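Local coordinates for fatty acid multifunctional protein (atmfp2) (PDB 2WTB) that hydrates long-chain enoyl-CoA and oxidises 3-hydroxyacyl-CoA with NAD+ in peroxisomal fatty acid beta-oxidation during seed germination, at residues 510-515 with 629-634; 501-506 with 560-565. One frame throughout, in Å; residues are numbered along the deposited sequence.

Interaction 1: 510-515 with 629-634; sequences MFLVEC and EMTFFP
L512 reaches across from the last turn of helix 498-514 and sets its forked end against M630 and T631 of helix 624-644. This one leucine carries nearly all of its segment's side of the contact, and the two branches of the fork divide the work.

The apolar part belongs to CD2, which sits 4.0 Å from the CE methyl of M630 and just as far from the same residue's SD. M630 leaves its helix nearly extended, which carries SD to the leucine branch, and the bend at chi3 (70°) then turns CE in beside it instead of sending the chain end past. The CB atoms of L512 and M630 both point toward the opposing segment. Their backbones nevertheless stay well apart, with 8.7 Å between L512 CA and M630 CA, so the side chains alone close the distance.

On the polar side, CD1 of L512 lies 4.0 Å from T631 OG1. That is a van der Waals approach to a hydroxyl already engaged at home: OG1 is hydrogen-bonded to the carbonyl oxygen of I627, one turn back in its own helix. With that bond made, facing a methyl group in a buried place probably costs the hydroxyl little.

Further along, each segment departs from regular helix. P634 has no amide hydrogen and kinks helix 624-644, while C515, at the end of helix 498-514, places its SG over one face of the F511 ring toward its rim, 3.6 Å above the plane.

Around this joint, W690 of helix 680-694 packs on M630, I526 of helix 519-529 on T631, and L619, from a loop, on L512, within the all-helical C-terminal part of the chain.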
loop_
_atom_site.group_PDB
_atom_site.type_symbol
_atom_site.label_atom_id
_atom_site.label_comp_id
_atom_site.label_asym_id
_atom_site.label_seq_id
_atom_site.Cartn_x
_atom_site.Cartn_y
_atom_site.Cartn_z
ATOM N N MET A 510 -18.862 -21.740 1.914
ATOM C CA MET A 510 -19.079 -23.181 1.972
ATOM C C MET A 510 -20.504 -23.551 2.371
ATOM O O MET A 510 -21.033 -24.563 1.914
ATOM C CB MET A 510 -18.066 -23.849 2.901
ATOM C CG MET A 510 -16.655 -23.868 2.339
ATOM S SD MET A 510 -15.581 -25.057 3.159
ATOM C CE MET A 510 -14.066 -24.826 2.234
ATOM N N PHE A 511 -21.123 -22.737 3.220
ATOM C CA PHE A 511 -22.517 -22.962 3.588
ATOM C C PHE A 511 -23.412 -22.810 2.365
ATOM O O PHE A 511 -24.371 -23.561 2.188
ATOM C CB PHE A 511 -22.969 -21.997 4.686
ATOM C CG PHE A 511 -24.461 -21.957 4.876
ATOM C CD1 PHE A 511 -25.216 -20.928 4.335
ATOM C CD2 PHE A 511 -25.112 -22.956 5.583
ATOM C CE1 PHE A 511 -26.592 -20.891 4.503
ATOM C CE2 PHE A 511 -26.488 -22.925 5.754
ATOM C CZ PHE A 511 -27.228 -21.891 5.213
ATOM N N LEU A 512 -23.090 -21.831 1.525
ATOM C CA LEU A 512 -23.829 -21.608 0.290
ATOM C C LEU A 512 -23.678 -22.805 -0.641
ATOM O O LEU A 512 -24.633 -23.216 -1.302
ATOM C CB LEU A 512 -23.335 -20.338 -0.405
ATOM C CG LEU A 512 -23.639 -19.013 0.296
ATOM C CD1 LEU A 512 -22.936 -17.862 -0.407
ATOM C CD2 LEU A 512 -25.139 -18.769 0.368
ATOM N N VAL A 513 -22.471 -23.360 -0.687
ATOM C CA VAL A 513 -22.192 -24.518 -1.528
ATOM C C VAL A 513 -22.994 -25.733 -1.081
ATOM O O VAL A 513 -23.610 -26.414 -1.901
ATOM C CB VAL A 513 -20.688 -24.862 -1.546
ATOM C CG1 VAL A 513 -20.476 -26.341 -1.813
ATOM C CG2 VAL A 513 -19.971 -24.020 -2.586
ATOM N N GLU A 514 -22.991 -26.000 0.221
ATOM C CA GLU A 514 -23.766 -27.110 0.758
ATOM C C GLU A 514 -25.251 -26.898 0.485
ATOM O O GLU A 514 -26.046 -27.836 0.553
ATOM C CB GLU A 514 -23.513 -27.284 2.257
ATOM C CG GLU A 514 -22.131 -27.825 2.591
ATOM C CD GLU A 514 -22.092 -28.542 3.927
ATOM O OE1 GLU A 514 -23.170 -28.948 4.416
ATOM O OE2 GLU A 514 -20.987 -28.706 4.485
ATOM N N CYS A 515 -25.616 -25.661 0.168
ATOM C CA CYS A 515 -27.001 -25.327 -0.135
ATOM C C CYS A 515 -27.293 -25.400 -1.632
ATOM O O CYS A 515 -28.421 -25.157 -2.063
ATOM C CB CYS A 515 -27.350 -23.944 0.412
ATOM S SG CYS A 515 -27.521 -23.899 2.208
ATOM N N GLU A 629 -22.724 -10.220 -1.386
ATOM C CA GLU A 629 -23.394 -9.667 -0.212
ATOM C C GLU A 629 -23.527 -10.661 0.939
ATOM O O GLU A 629 -23.459 -10.276 2.104
ATOM C CB GLU A 629 -24.760 -9.084 -0.584
ATOM C CG GLU A 629 -24.677 -7.746 -1.300
ATOM C CD GLU A 629 -25.973 -6.960 -1.234
ATOM O OE1 GLU A 629 -27.000 -7.534 -0.814
ATOM O OE2 GLU A 629 -25.961 -5.764 -1.601
ATOM N N MET A 630 -23.713 -11.936 0.612
ATOM C CA MET A 630 -23.859 -12.967 1.636
ATOM C C MET A 630 -22.503 -13.454 2.142
ATOM O O MET A 630 -22.414 -14.120 3.175
ATOM C CB MET A 630 -24.678 -14.150 1.109
ATOM C CG MET A 630 -26.105 -13.800 0.720
ATOM S SD MET A 630 -27.142 -15.255 0.461
ATOM C CE MET A 630 -27.300 -15.857 2.139
ATOM N N THR A 631 -21.448 -13.114 1.414
ATOM C CA THR A 631 -20.109 -13.561 1.764
ATOM C C THR A 631 -19.322 -12.471 2.490
ATOM O O THR A 631 -18.397 -12.762 3.246
ATOM C CB THR A 631 -19.334 -14.019 0.508
ATOM O OG1 THR A 631 -20.002 -15.140 -0.081
ATOM C CG2 THR A 631 -17.914 -14.422 0.862
ATOM N N PHE A 632 -19.704 -11.217 2.268
ATOM C CA PHE A 632 -18.942 -10.088 2.798
ATOM C C PHE A 632 -19.624 -9.346 3.942
ATOM O O PHE A 632 -18.956 -8.797 4.817
ATOM C CB PHE A 632 -18.577 -9.116 1.677
ATOM C CG PHE A 632 -17.367 -9.528 0.902
ATOM C CD1 PHE A 632 -16.099 -9.296 1.404
ATOM C CD2 PHE A 632 -17.492 -10.158 -0.319
ATOM C CE1 PHE A 632 -14.982 -9.681 0.694
ATOM C CE2 PHE A 632 -16.373 -10.542 -1.035
ATOM C CZ PHE A 632 -15.120 -10.306 -0.530
ATOM N N PHE A 633 -20.952 -9.323 3.933
ATOM C CA PHE A 633 -21.696 -8.671 5.004
ATOM C C PHE A 633 -21.433 -9.322 6.363
ATOM O O PHE A 633 -21.337 -8.626 7.373
ATOM C CB PHE A 633 -23.191 -8.629 4.681
ATOM C CG PHE A 633 -23.576 -7.517 3.745
ATOM C CD1 PHE A 633 -22.671 -7.035 2.813
ATOM C CD2 PHE A 633 -24.844 -6.962 3.789
ATOM C CE1 PHE A 633 -23.019 -6.015 1.951
ATOM C CE2 PHE A 633 -25.199 -5.942 2.925
ATOM C CZ PHE A 633 -24.287 -5.468 2.006
ATOM N N PRO A 634 -21.318 -10.660 6.396
ATOM C CA PRO A 634 -20.909 -11.316 7.642
ATOM C C PRO A 634 -19.502 -10.899 8.070
ATOM O O PRO A 634 -19.205 -10.892 9.264
ATOM C CB PRO A 634 -20.940 -12.803 7.279
ATOM C CG PRO A 634 -21.934 -12.893 6.177
ATOM C CD PRO A 634 -21.749 -11.636 5.380
#

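Interaction 2: 501-506 with 560-565; sequences MFFPYT and ERTYKS
T562 OG1 is held by two backbone carbonyl oxygens, those of F558 and S559, each through a weak hydrogen bond, while the methyl of the same residue turns to the F503 ring. The first torsion explains this split: at chi1 64° the hydroxyl stands between the backbone N and the carbonyl carbon, leaving CG2 beside the N and anti to the carbonyl carbon. CG2 then comes within 3.4 Å of F503 CE1 and 3.9 Å of CZ. It approaches the ring obliquely, and the two side chains meet at about a right angle.

R561 comes up to the same ring at two places. Its carbonyl oxygen lies at the edge, near the ring plane, 4.1 Å from F503 CE1. Its side chain leaves the loop and bends at chi3 (41°), and its end comes to the phenylalanine, where NH2 is 4.4 Å from F503 CE2. This is a loose, oblique approach and not a stack. The same NH2 makes a salt bridge with E638 OE2 on helix 624-644.

F503 itself is wedged in from several directions. CD of the next residue, P504, sits over the rim of one ring face, 3.2 Å above its plane. F554 of helix 544-557 stacks with the ring, and E638 touches its side chain too. The proline at 504 belongs to a kinked part of helix 498-514, where the ordinary amide bonding is interrupted.

Chemically, then, the loop offers a buried phenylalanine the T562 methyl, the R561 carbonyl oxygen at the ring edge and the end of the R561 guanidinium. R561 NH2 and T562 OG1 find their polar partners in E638 and in the carbonyls of F558 and S559, and what the loop makes with F503 is van der Waals packing.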
loop_
_atom_site.group_PDB
_atom_site.type_symbol
_atom_site.label_atom_id
_atom_site.label_comp_id
_atom_site.label_asym_id
_atom_site.label_seq_id
_atom_site.Cartn_x
_atom_site.Cartn_y
_atom_site.Cartn_z
ATOM N N MET A 501 -11.314 -11.460 11.186
ATOM C CA MET A 501 -12.157 -10.652 10.322
ATOM C C MET A 501 -12.720 -11.479 9.172
ATOM O O MET A 501 -13.904 -11.389 8.845
ATOM C CB MET A 501 -11.331 -9.502 9.758
ATOM C CG MET A 501 -12.074 -8.200 9.583
ATOM S SD MET A 501 -10.945 -6.924 9.001
ATOM C CE MET A 501 -11.942 -5.464 9.247
ATOM N N PHE A 502 -11.860 -12.292 8.565
ATOM C CA PHE A 502 -12.213 -13.016 7.349
ATOM C C PHE A 502 -12.545 -14.490 7.562
ATOM O O PHE A 502 -12.671 -15.244 6.597
ATOM C CB PHE A 502 -11.096 -12.883 6.310
ATOM C CG PHE A 502 -11.113 -11.579 5.569
ATOM C CD1 PHE A 502 -11.858 -11.436 4.413
ATOM C CD2 PHE A 502 -10.391 -10.494 6.032
ATOM C CE1 PHE A 502 -11.880 -10.236 3.729
ATOM C CE2 PHE A 502 -10.409 -9.293 5.352
ATOM C CZ PHE A 502 -11.154 -9.164 4.199
ATOM N N PHE A 503 -12.692 -14.908 8.815
ATOM C CA PHE A 503 -13.038 -16.302 9.072
ATOM C C PHE A 503 -14.457 -16.652 8.602
ATOM O O PHE A 503 -14.691 -17.767 8.138
ATOM C CB PHE A 503 -12.791 -16.703 10.536
ATOM C CG PHE A 503 -13.977 -16.516 11.442
ATOM C CD1 PHE A 503 -15.069 -17.367 11.366
ATOM C CD2 PHE A 503 -13.985 -15.510 12.395
ATOM C CE1 PHE A 503 -16.157 -17.200 12.204
ATOM C CE2 PHE A 503 -15.067 -15.338 13.238
ATOM C CZ PHE A 503 -16.154 -16.186 13.143
ATOM N N PRO A 504 -15.405 -15.701 8.714
ATOM C CA PRO A 504 -16.764 -15.940 8.206
ATOM C C PRO A 504 -16.793 -16.042 6.681
ATOM O O PRO A 504 -17.616 -16.763 6.120
ATOM C CB PRO A 504 -17.533 -14.693 8.659
ATOM C CG PRO A 504 -16.729 -14.123 9.774
ATOM C CD PRO A 504 -15.309 -14.409 9.413
ATOM N N TYR A 505 -15.897 -15.306 6.034
ATOM C CA TYR A 505 -15.739 -15.308 4.583
ATOM C C TYR A 505 -15.828 -16.711 3.992
ATOM O O TYR A 505 -16.736 -17.012 3.216
ATOM C CB TYR A 505 -14.388 -14.681 4.251
ATOM C CG TYR A 505 -14.045 -14.540 2.788
ATOM C CD1 TYR A 505 -14.794 -13.727 1.948
ATOM C CD2 TYR A 505 -12.931 -15.178 2.260
ATOM C CE1 TYR A 505 -14.460 -13.582 0.614
ATOM C CE2 TYR A 505 -12.588 -15.038 0.932
ATOM C CZ TYR A 505 -13.353 -14.240 0.113
ATOM O OH TYR A 505 -13.004 -14.104 -1.209
ATOM N N THR A 506 -14.884 -17.567 4.367
ATOM C CA THR A 506 -14.831 -18.929 3.845
ATOM C C THR A 506 -16.014 -19.797 4.279
ATOM O O THR A 506 -16.489 -20.632 3.512
ATOM C CB THR A 506 -13.513 -19.622 4.234
ATOM O OG1 THR A 506 -12.487 -19.234 3.313
ATOM C CG2 THR A 506 -13.668 -21.132 4.195
ATOM N N GLU A 560 -21.331 -20.604 18.164
ATOM C CA GLU A 560 -22.670 -20.195 17.748
ATOM C C GLU A 560 -22.652 -19.183 16.604
ATOM O O GLU A 560 -23.677 -18.589 16.274
ATOM C CB GLU A 560 -23.447 -19.627 18.937
ATOM N N ARG A 561 -21.484 -18.993 16.000
ATOM C CA ARG A 561 -21.322 -18.024 14.921
ATOM C C ARG A 561 -20.507 -18.609 13.777
ATOM O O ARG A 561 -20.154 -17.902 12.834
ATOM C CB ARG A 561 -20.628 -16.763 15.439
ATOM C CG ARG A 561 -21.528 -15.806 16.193
ATOM C CD ARG A 561 -20.706 -14.898 17.092
ATOM N NE ARG A 561 -19.486 -14.437 16.434
ATOM C CZ ARG A 561 -18.482 -13.836 17.064
ATOM N NH1 ARG A 561 -18.549 -13.624 18.371
ATOM N NH2 ARG A 561 -17.408 -13.449 16.390
ATOM N N THR A 562 -20.201 -19.897 13.868
ATOM C CA THR A 562 -19.355 -20.544 12.875
ATOM C C THR A 562 -20.032 -21.762 12.258
ATOM O O THR A 562 -20.989 -22.304 12.813
ATOM C CB THR A 562 -17.998 -20.970 13.477
ATOM O OG1 THR A 562 -18.209 -21.964 14.487
ATOM C CG2 THR A 562 -17.286 -19.777 14.094
ATOM N N TYR A 563 -19.528 -22.186 11.103
ATOM C CA TYR A 563 -20.037 -23.375 10.435
ATOM C C TYR A 563 -18.898 -24.290 10.000
ATOM O O TYR A 563 -18.121 -23.951 9.108
ATOM C CB TYR A 563 -20.893 -22.997 9.225
ATOM C CG TYR A 563 -21.479 -24.195 8.514
ATOM C CD1 TYR A 563 -22.593 -24.847 9.020
ATOM C CD2 TYR A 563 -20.912 -24.679 7.341
ATOM C CE1 TYR A 563 -23.130 -25.943 8.379
ATOM C CE2 TYR A 563 -21.442 -25.774 6.692
ATOM C CZ TYR A 563 -22.551 -26.403 7.215
ATOM O OH TYR A 563 -23.086 -27.496 6.574
ATOM N N LYS A 564 -18.810 -25.453 10.639
ATOM C CA LYS A 564 -17.774 -26.428 10.319
ATOM C C LYS A 564 -18.203 -27.325 9.164
ATOM O O LYS A 564 -18.791 -28.388 9.372
ATOM C CB LYS A 564 -17.437 -27.277 11.547
ATOM N N SER A 565 -17.911 -26.887 7.945
ATOM C CA SER A 565 -18.233 -27.664 6.756
ATOM C C SER A 565 -17.302 -28.865 6.628
ATOM O O SER A 565 -16.079 -28.721 6.633
ATOM C CB SER A 565 -18.149 -26.790 5.504
ATOM O OG SER A 565 -18.455 -27.538 4.341
#

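In the fold
Helix 498-514 serves both contacts, with F503 in interaction 2 and, more than two turns later, L512 in interaction 1; their centres lie only 9 Å apart. Interaction 1 is a buried helix-to-helix meeting of aliphatic and sulfur-bearing groups and one hydroxyl. Interaction 2 is partly buried, joining the helix to an irregular loop whose residues carry more polar groups. The two also touch directly: S565 OG, 2.8 Å from E514 OE2, probably forms a hydrogen bond that ties the loop to the helix end. Y505, from 501-506, packs against T631 and F632. Helix 624-644 supplies one segment of interaction 1 and, through E638, touches F503 and pairs with R561 in interaction 2.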